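Local coordinates for protein phosphoribosyl-aminoimidazole carboxylase (Aspergillus clavatus, PDB 3K5I) that probably catalyses the ATP-dependent carboxylation of 5-aminoimidazole ribonucleotide to N5-carboxyaminoimidazole ribonucleotide in purine biosynthesis, as an ATP-grasp enzyme, at residues V379-T383 and M384-E388; A349-A352 and L353-N357; P393-D396 and V397-I401; G36-L39 and V40-A43. All coordinates share one frame; numbering follows the deposited sequence.

Overall arrangement
Interactions 1, 2 and 3 cluster on one side of the chain's centre; interaction 4 stands apart. Interactions 1 and 2 touch where Thr380 O meets Asn357 ND2 at 3.2 Å, probably a hydrogen bond. Interactions 2 and 3 meet through Cys351 SG and Leu394 CD1, 3.6 Å apart. Interactions 1 and 3 share helix 384-399, at its start and its end, with centres 18 Å apart. Interaction 4 belongs to the preATP-grasp domain, and its centre lies 23 to 29 Å from the centres of the other three. Its Gly36 touches the bound 5-aminoimidazole ribonucleotide. Interactions 1, 2 and 4 all touch the second subunit of the assembly.

Interaction 1: V379-T383 and M384-E388; sequences VTAPT and MHEAE
The side chains of Thr383 and Glu386 cross at about a right angle, with the threonine hydroxyl set against the first carbon of the glutamate. Thr383 OG1 lies 3.0 Å from Glu386 CB. It also accepts a hydrogen bond from Glu386 N at 3.2 Å, with an N-H...O angle of 154°. The torsion of Thr383 (chi1 58°) places OG1 between its own backbone N and carbonyl carbon, facing the opening turn of the helix. Thr383 is thus the N-cap of helix 384-399, which follows strand 373-380 after a short turn. Thr383 O accepts from Ala387 N at 3.0 Å, the first i to i+4 bond of this helix. Glu386 runs extended beyond CG and brings OE1 back to the cap, where Thr383 OG1 donates a weak bond to it at 3.5 Å. The same OE1 passes 3.7 Å from Pro382 CG, and these two side chains approach at a slant. On the buried side, Ala381 and Ala387 pack methyl to methyl, CB to CB at 3.7 Å. Ile332 of strand 331-337 also packs on Ala387. Glu386 packs on Gln323 of the second subunit.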
loop_
_atom_site.group_PDB
_atom_site.type_symbol
_atom_site.label_atom_id
_atom_site.label_comp_id
_atom_site.label_asym_id
_atom_site.label_seq_id
_atom_site.Cartn_x
_atom_site.Cartn_y
_atom_site.Cartn_z
ATOM N N VAL A 379 8.586 10.191 2.524
ATOM C CA VAL A 379 7.815 11.362 3.026
ATOM C C VAL A 379 7.289 12.296 1.905
ATOM O O VAL A 379 8.031 12.726 0.997
ATOM C CB VAL A 379 8.670 12.147 4.045
ATOM C CG1 VAL A 379 7.982 13.401 4.540
ATOM C CG2 VAL A 379 8.980 11.247 5.188
ATOM N N THR A 380 5.993 12.602 1.931
ATOM C CA THR A 380 5.444 13.469 0.873
ATOM C C THR A 380 5.140 14.872 1.456
ATOM O O THR A 380 5.226 15.111 2.658
ATOM C CB THR A 380 4.105 12.880 0.451
ATOM O OG1 THR A 380 3.298 12.711 1.626
ATOM C CG2 THR A 380 4.299 11.501 -0.081
ATOM N N ALA A 381 4.759 15.808 0.603
ATOM C CA ALA A 381 4.395 17.138 1.048
ATOM C C ALA A 381 4.038 17.955 -0.177
ATOM O O ALA A 381 4.502 17.663 -1.289
ATOM C CB ALA A 381 5.393 17.791 1.947
ATOM N N PRO A 382 3.166 18.952 0.007
ATOM C CA PRO A 382 2.748 19.722 -1.167
ATOM C C PRO A 382 3.952 20.412 -1.788
ATOM O O PRO A 382 3.854 20.772 -2.929
ATOM C CB PRO A 382 1.697 20.710 -0.643
ATOM C CG PRO A 382 1.492 20.372 0.874
ATOM C CD PRO A 382 2.225 19.068 1.136
ATOM N N THR A 383 5.053 20.589 -1.039
ATOM C CA THR A 383 6.286 21.245 -1.493
ATOM C C THR A 383 7.533 20.475 -1.025
ATOM O O THR A 383 7.528 19.782 0.004
ATOM C CB THR A 383 6.457 22.707 -0.950
ATOM O OG1 THR A 383 6.434 22.644 0.477
ATOM C CG2 THR A 383 5.298 23.656 -1.387
ATOM N N MET A 384 8.639 20.620 -1.750
ATOM C CA MET A 384 9.833 19.869 -1.363
ATOM C C MET A 384 10.282 20.456 -0.037
ATOM O O MET A 384 10.601 19.768 0.942
ATOM C CB MET A 384 10.879 20.193 -2.457
ATOM C CG MET A 384 12.030 19.222 -2.632
ATOM S SD MET A 384 11.747 17.422 -2.309
ATOM C CE MET A 384 11.794 16.907 -4.110
ATOM N N HIS A 385 10.300 21.781 -0.045
ATOM C CA HIS A 385 10.770 22.483 1.103
ATOM C C HIS A 385 10.193 21.754 2.290
ATOM O O HIS A 385 10.835 21.299 3.181
ATOM C CB HIS A 385 10.291 23.911 1.127
ATOM C CG HIS A 385 10.872 24.626 2.289
ATOM N ND1 HIS A 385 12.233 24.836 2.402
ATOM C CD2 HIS A 385 10.309 25.111 3.414
ATOM C CE1 HIS A 385 12.475 25.455 3.541
ATOM N NE2 HIS A 385 11.327 25.634 4.171
ATOM N N GLU A 386 8.877 21.771 2.342
ATOM C CA GLU A 386 8.203 21.204 3.502
ATOM C C GLU A 386 8.474 19.711 3.758
ATOM O O GLU A 386 8.546 19.280 4.931
ATOM C CB GLU A 386 6.738 21.469 3.251
ATOM C CG GLU A 386 5.871 21.444 4.454
ATOM C CD GLU A 386 4.421 21.405 4.026
ATOM O OE1 GLU A 386 4.065 21.946 2.940
ATOM O OE2 GLU A 386 3.672 20.798 4.812
ATOM N N ALA A 387 8.612 18.936 2.671
ATOM C CA ALA A 387 8.916 17.490 2.753
ATOM C C ALA A 387 10.324 17.409 3.365
ATOM O O ALA A 387 10.599 16.577 4.246
ATOM C CB ALA A 387 8.905 16.814 1.347
ATOM N N GLU A 388 11.209 18.287 2.893
ATOM C CA GLU A 388 12.567 18.323 3.422
ATOM C C GLU A 388 12.576 18.606 4.936
ATOM O O GLU A 388 13.319 18.002 5.723
ATOM C CB GLU A 388 13.336 19.426 2.766
ATOM C CG GLU A 388 13.966 19.068 1.437
ATOM C CD GLU A 388 14.289 20.344 0.669
ATOM O OE1 GLU A 388 14.597 20.287 -0.535
ATOM O OE2 GLU A 388 14.247 21.434 1.270
#

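Interaction 2: A349-A352 and L353-N357; sequences AECA and LSIPN
Leu353 is folded back over the last turn of helix 344-352, and its CB sits only 3.2 Å from Glu350 O. Its CG is 3.7 Å from Ala349 O, so the leucine lies against two carbonyl oxygens. CG lies beside its own backbone N (chi1 -78°), which turns the side chain back along the helix. Leu353 N donates to Glu350 O at 3.1 Å, and more weakly to Ala349 O. The donor stands well above the plane of the Glu350 carbonyl. A type I beta turn from Ala352 to Ile355 follows, closed by Ile355 N donating to Ala352 O at 3.0 Å. This turn leads from helix 344-352 toward strand 358-362, whose Ile360 packs on both Ala352 and Leu353. Ile355 CG1 rests 3.6 Å from Cys351 O, while the contact of Cys351 SG with Ile355 CD1 is looser at 4.3 Å. The exposed side is built differently. There Ser354 OG reaches the helix through a water, which lies 3.2 Å from OG and donates to Glu350 O. Pro319 of the second subunit packs on Ser354.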
loop_
_atom_site.group_PDB
_atom_site.type_symbol
_atom_site.label_atom_id
_atom_site.label_comp_id
_atom_site.label_asym_id
_atom_site.label_seq_id
_atom_site.Cartn_x
_atom_site.Cartn_y
_atom_site.Cartn_z
ATOM N N ALA A 349 13.005 3.196 12.120
ATOM C CA ALA A 349 11.570 3.059 11.783
ATOM C C ALA A 349 10.718 3.670 12.877
ATOM O O ALA A 349 9.647 4.273 12.666
ATOM C CB ALA A 349 11.184 1.623 11.674
ATOM N N GLU A 350 11.246 3.478 14.068
ATOM C CA GLU A 350 10.567 3.986 15.239
ATOM C C GLU A 350 10.497 5.490 15.224
ATOM O O GLU A 350 9.459 6.047 15.523
ATOM C CB GLU A 350 11.418 3.518 16.379
ATOM C CG GLU A 350 10.659 3.619 17.631
ATOM C CD GLU A 350 11.612 3.321 18.752
ATOM O OE1 GLU A 350 10.934 2.818 19.663
ATOM O OE2 GLU A 350 12.872 3.548 18.712
ATOM N N CYS A 351 11.594 6.143 14.844
ATOM C CA CYS A 351 11.615 7.577 14.749
ATOM C C CYS A 351 10.655 8.024 13.639
ATOM O O CYS A 351 9.930 9.043 13.784
ATOM C CB CYS A 351 13.026 7.938 14.332
ATOM S SG CYS A 351 13.063 9.724 13.950
ATOM N N ALA A 352 10.633 7.227 12.555
ATOM C CA ALA A 352 9.769 7.538 11.406
ATOM C C ALA A 352 8.298 7.568 11.827
ATOM O O ALA A 352 7.485 8.265 11.204
ATOM C CB ALA A 352 9.986 6.499 10.282
ATOM N N LEU A 353 7.947 6.796 12.866
ATOM C CA LEU A 353 6.550 6.771 13.295
ATOM C C LEU A 353 6.124 8.185 13.628
ATOM O O LEU A 353 4.936 8.540 13.588
ATOM C CB LEU A 353 6.389 5.928 14.549
ATOM C CG LEU A 353 6.378 4.426 14.363
ATOM C CD1 LEU A 353 6.413 3.858 15.800
ATOM C CD2 LEU A 353 5.176 3.927 13.578
ATOM N N SER A 354 7.094 9.028 13.978
ATOM C CA SER A 354 6.697 10.394 14.326
ATOM C C SER A 354 6.941 11.455 13.287
ATOM O O SER A 354 6.787 12.618 13.618
ATOM C CB SER A 354 7.573 10.905 15.473
ATOM O OG SER A 354 7.108 10.442 16.713
ATOM N N ILE A 355 7.412 11.124 12.095
ATOM C CA ILE A 355 7.640 12.185 11.106
ATOM C C ILE A 355 6.283 12.469 10.457
ATOM O O ILE A 355 5.519 11.533 10.194
ATOM C CB ILE A 355 8.701 11.747 10.144
ATOM C CG1 ILE A 355 9.931 11.351 10.963
ATOM C CG2 ILE A 355 8.878 12.804 9.098
ATOM C CD1 ILE A 355 10.802 12.510 11.582
ATOM N N PRO A 356 5.910 13.736 10.252
ATOM C CA PRO A 356 4.560 13.878 9.679
ATOM C C PRO A 356 4.677 13.332 8.247
ATOM O O PRO A 356 5.733 13.487 7.646
ATOM C CB PRO A 356 4.270 15.406 9.698
ATOM C CG PRO A 356 5.393 16.030 10.508
ATOM C CD PRO A 356 6.502 15.014 10.730
ATOM N N ASN A 357 3.611 12.760 7.681
ATOM C CA ASN A 357 3.617 12.283 6.276
ATOM C C ASN A 357 4.576 11.220 5.838
ATOM O O ASN A 357 4.826 11.039 4.653
ATOM C CB ASN A 357 3.855 13.472 5.336
ATOM C CG ASN A 357 2.766 14.502 5.499
ATOM O OD1 ASN A 357 1.803 14.230 6.247
ATOM N ND2 ASN A 357 2.874 15.644 4.811
HETATM O O HOH W 1 8.599 7.741 17.577
#

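Interaction 3: P393-D396 and V397-I401; sequences PLID and VVDRI
Val397 N and Val398 N donate to carbonyls one turn back, Pro393 O at 2.8 Å and Leu394 O at 2.9 Å. Such backbone hydrogen bonds dominate the contact. Asp399 N donates to Ile395 O at 2.6 Å. The next bond, from Arg400 N to Asp396 O, is stretched to 3.4 Å and weak.

Side-chain packing forms a second group. Val398 CB lies 3.1 Å from Leu394 O. The apolar pair is Val398 CG2 with Leu394 CD1, and it is loose. Ile395 and Asp399 lie side by side and point the same way, with Ile395 CG2 3.7 Å from Asp399 OD2. That methyl is anti to its backbone N, which turns it toward the aspartate.

Charges make up the third group. Asp396 and Asp399 keep their carboxylates apart, with OD1 of the first 5.2 Å from OD2 of the second. Asp399 has a long, weak ion pair with Lys237. The Arg400 chain bends back past Asp396 O, but it is poorly ordered.

Leu334 of strand 331-337 packs on Leu394 and Val398. The arrangement is the fraying C-terminal end of an alpha helix: Arg400 is the first residue to leave helical backbone angles, and the last i to i+4 bond, from its N, is already weak.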
loop_
_atom_site.group_PDB
_atom_site.type_symbol
_atom_site.label_atom_id
_atom_site.label_comp_id
_atom_site.label_asym_id
_atom_site.label_seq_id
_atom_site.Cartn_x
_atom_site.Cartn_y
_atom_site.Cartn_z
ATOM N N PRO A 393 14.959 15.592 10.837
ATOM C CA PRO A 393 15.244 14.939 12.095
ATOM C C PRO A 393 15.496 13.430 12.028
ATOM O O PRO A 393 16.290 12.867 12.788
ATOM C CB PRO A 393 14.029 15.280 12.938
ATOM C CG PRO A 393 13.294 16.262 12.227
ATOM C CD PRO A 393 13.593 16.122 10.778
ATOM N N LEU A 394 14.793 12.766 11.125
ATOM C CA LEU A 394 14.913 11.324 10.913
ATOM C C LEU A 394 16.240 11.052 10.195
ATOM O O LEU A 394 16.902 10.048 10.458
ATOM C CB LEU A 394 13.797 10.948 9.940
ATOM C CG LEU A 394 13.826 9.475 9.512
ATOM C CD1 LEU A 394 13.856 8.537 10.684
ATOM C CD2 LEU A 394 12.640 9.163 8.551
ATOM N N ILE A 395 16.625 11.945 9.289
ATOM C CA ILE A 395 17.920 11.768 8.612
ATOM C C ILE A 395 18.920 12.038 9.735
ATOM O O ILE A 395 19.925 11.336 9.880
ATOM C CB ILE A 395 18.106 12.918 7.600
ATOM C CG1 ILE A 395 17.093 12.856 6.434
ATOM C CG2 ILE A 395 19.585 13.171 7.241
ATOM C CD1 ILE A 395 17.397 13.945 5.260
ATOM N N ASP A 396 18.626 13.043 10.555
ATOM C CA ASP A 396 19.512 13.364 11.673
ATOM C C ASP A 396 19.772 12.183 12.592
ATOM O O ASP A 396 20.896 11.907 12.951
ATOM C CB ASP A 396 18.915 14.454 12.527
ATOM C CG ASP A 396 19.177 15.810 11.956
ATOM O OD1 ASP A 396 20.008 15.792 10.995
ATOM O OD2 ASP A 396 18.545 16.774 12.505
ATOM N N VAL A 397 18.722 11.460 12.945
ATOM C CA VAL A 397 18.856 10.299 13.829
ATOM C C VAL A 397 19.549 9.154 13.099
ATOM O O VAL A 397 20.316 8.333 13.627
ATOM C CB VAL A 397 17.405 9.790 14.050
ATOM C CG1 VAL A 397 17.313 8.260 14.189
ATOM C CG2 VAL A 397 16.595 10.593 15.096
ATOM N N VAL A 398 19.210 9.086 11.826
ATOM C CA VAL A 398 19.735 8.007 11.040
ATOM C C VAL A 398 21.228 8.201 10.949
ATOM O O VAL A 398 22.023 7.270 11.109
ATOM C CB VAL A 398 18.998 7.871 9.675
ATOM C CG1 VAL A 398 19.942 7.457 8.602
ATOM C CG2 VAL A 398 17.878 6.802 9.726
ATOM N N ASP A 399 21.576 9.452 10.707
ATOM C CA ASP A 399 22.969 9.794 10.570
ATOM C C ASP A 399 23.872 9.384 11.742
ATOM O O ASP A 399 24.954 8.838 11.524
ATOM C CB ASP A 399 23.077 11.264 10.157
ATOM C CG ASP A 399 22.974 11.464 8.642
ATOM O OD1 ASP A 399 22.770 10.494 7.860
ATOM O OD2 ASP A 399 23.124 12.637 8.248
ATOM N N ARG A 400 23.443 9.650 12.971
ATOM C CA ARG A 400 24.233 9.304 14.141
ATOM C C ARG A 400 24.144 7.824 14.499
ATOM O O ARG A 400 24.033 7.532 15.684
ATOM C CB ARG A 400 23.809 10.137 15.352
ATOM C CG ARG A 400 23.606 11.643 15.098
ATOM C CD ARG A 400 22.519 12.236 16.013
ATOM N NE ARG A 400 22.124 13.629 15.768
ATOM C CZ ARG A 400 21.603 14.428 16.701
ATOM N NH1 ARG A 400 21.420 13.970 17.936
ATOM N NH2 ARG A 400 21.258 15.688 16.425
ATOM N N ILE A 401 24.201 6.910 13.526
ATOM C CA ILE A 401 24.184 5.454 13.748
ATOM C C ILE A 401 24.702 4.529 12.638
ATOM O O ILE A 401 24.766 4.876 11.444
ATOM C CB ILE A 401 22.938 4.823 14.395
ATOM C CG1 ILE A 401 21.704 4.808 13.514
ATOM C CG2 ILE A 401 22.617 5.335 15.798
ATOM C CD1 ILE A 401 20.617 4.218 14.389
#

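Interaction 4: G36-L39 and V40-A43; sequences GRML and VESA
The flat ends of Arg37 and Glu41 are joined by a water rather than by direct contact. Arg37 NE donates to this water at 2.7 Å, and the water donates in turn to Glu41 OE2. Met38 CG lies over one face of the Glu41 carboxylate, 3.8 Å from OE1; the two side chains run alongside each other in the same direction. A second water donates to both Glu41 OE1 and Met38 O, each at 2.7 Å. Glu41 CG stays beside its own backbone N (chi1 -42°). This carries CG to 2.9 Å from Arg37 O, a tight approach, and sets the carboxylate beside the preceding turn.

Glu41 N donates to Arg37 O at 2.9 Å and Ser42 N to Met38 O at 3.1 Å. Val40 CG2 packs 3.2 Å from Gly36 O. Helix 34-46 is the crossover of a beta-alpha-beta unit. Gly36 is consistent with a Rossmann-type glycine-rich turn after strand 26-30, and its N donates to Glu93 of the substrate pocket.

Arg37 NH1 bonds to Pro59 O, Ser42 OG to Asp309, and Glu41 OE1 forms a salt bridge with Arg45 of the second subunit. That last partner and the nearby Arg37 probably help keep Glu41 ionised at the dimer interface.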
loop_
_atom_site.group_PDB
_atom_site.type_symbol
_atom_site.label_atom_id
_atom_site.label_comp_id
_atom_site.label_asym_id
_atom_site.label_seq_id
_atom_site.Cartn_x
_atom_site.Cartn_y
_atom_site.Cartn_z
ATOM N N GLY A 36 10.558 -7.997 -4.831
ATOM C CA GLY A 36 9.615 -9.020 -5.159
ATOM C C GLY A 36 8.534 -8.735 -4.225
ATOM O O GLY A 36 7.398 -8.859 -4.660
ATOM N N ARG A 37 8.837 -8.324 -3.003
ATOM C CA ARG A 37 7.647 -8.075 -2.139
ATOM C C ARG A 37 6.727 -6.898 -2.512
ATOM O O ARG A 37 5.504 -6.882 -2.302
ATOM C CB ARG A 37 8.128 -7.949 -0.693
ATOM C CG ARG A 37 7.049 -7.897 0.379
ATOM C CD ARG A 37 7.684 -7.456 1.709
ATOM N NE ARG A 37 6.777 -7.198 2.849
ATOM C CZ ARG A 37 6.665 -8.028 3.883
ATOM N NH1 ARG A 37 7.330 -9.181 3.881
ATOM N NH2 ARG A 37 5.887 -7.700 4.900
ATOM N N MET A 38 7.326 -5.823 -2.990
ATOM C CA MET A 38 6.521 -4.684 -3.363
ATOM C C MET A 38 5.742 -5.117 -4.584
ATOM O O MET A 38 4.568 -4.763 -4.780
ATOM C CB MET A 38 7.380 -3.430 -3.592
ATOM C CG MET A 38 7.587 -2.912 -2.191
ATOM S SD MET A 38 8.590 -1.447 -1.987
ATOM C CE MET A 38 10.066 -2.046 -2.390
ATOM N N LEU A 39 6.378 -5.940 -5.401
ATOM C CA LEU A 39 5.619 -6.409 -6.559
ATOM C C LEU A 39 4.357 -7.173 -6.113
ATOM O O LEU A 39 3.293 -6.930 -6.666
ATOM C CB LEU A 39 6.492 -7.187 -7.557
ATOM C CG LEU A 39 5.827 -7.320 -8.939
ATOM C CD1 LEU A 39 5.799 -6.103 -9.889
ATOM C CD2 LEU A 39 6.335 -8.539 -9.688
ATOM N N VAL A 40 4.470 -8.078 -5.134
ATOM C CA VAL A 40 3.343 -8.861 -4.596
ATOM C C VAL A 40 2.354 -7.908 -3.958
ATOM O O VAL A 40 1.154 -8.026 -4.183
ATOM C CB VAL A 40 3.773 -9.981 -3.595
ATOM C CG1 VAL A 40 2.622 -11.031 -3.274
ATOM C CG2 VAL A 40 4.904 -10.752 -4.236
ATOM N N GLU A 41 2.776 -6.913 -3.202
ATOM C CA GLU A 41 1.657 -6.093 -2.779
ATOM C C GLU A 41 0.833 -5.683 -3.995
ATOM O O GLU A 41 -0.416 -5.744 -4.020
ATOM C CB GLU A 41 2.173 -4.828 -2.155
ATOM C CG GLU A 41 3.350 -5.198 -1.269
ATOM C CD GLU A 41 3.886 -3.956 -0.580
ATOM O OE1 GLU A 41 3.892 -2.899 -1.225
ATOM O OE2 GLU A 41 4.233 -3.921 0.613
ATOM N N SER A 42 1.516 -5.235 -5.034
ATOM C CA SER A 42 0.741 -4.783 -6.213
ATOM C C SER A 42 -0.048 -5.927 -6.819
ATOM O O SER A 42 -1.112 -5.686 -7.342
ATOM C CB SER A 42 1.702 -4.280 -7.295
ATOM O OG SER A 42 2.176 -2.997 -6.933
ATOM N N ALA A 43 0.462 -7.156 -6.759
ATOM C CA ALA A 43 -0.222 -8.284 -7.373
ATOM C C ALA A 43 -1.531 -8.627 -6.687
ATOM O O ALA A 43 -2.585 -8.919 -7.308
ATOM C CB ALA A 43 0.830 -9.546 -7.585
HETATM O O HOH W 2 4.700 -5.413 3.049
HETATM O O HOH W 3 3.576 -2.397 -3.816
#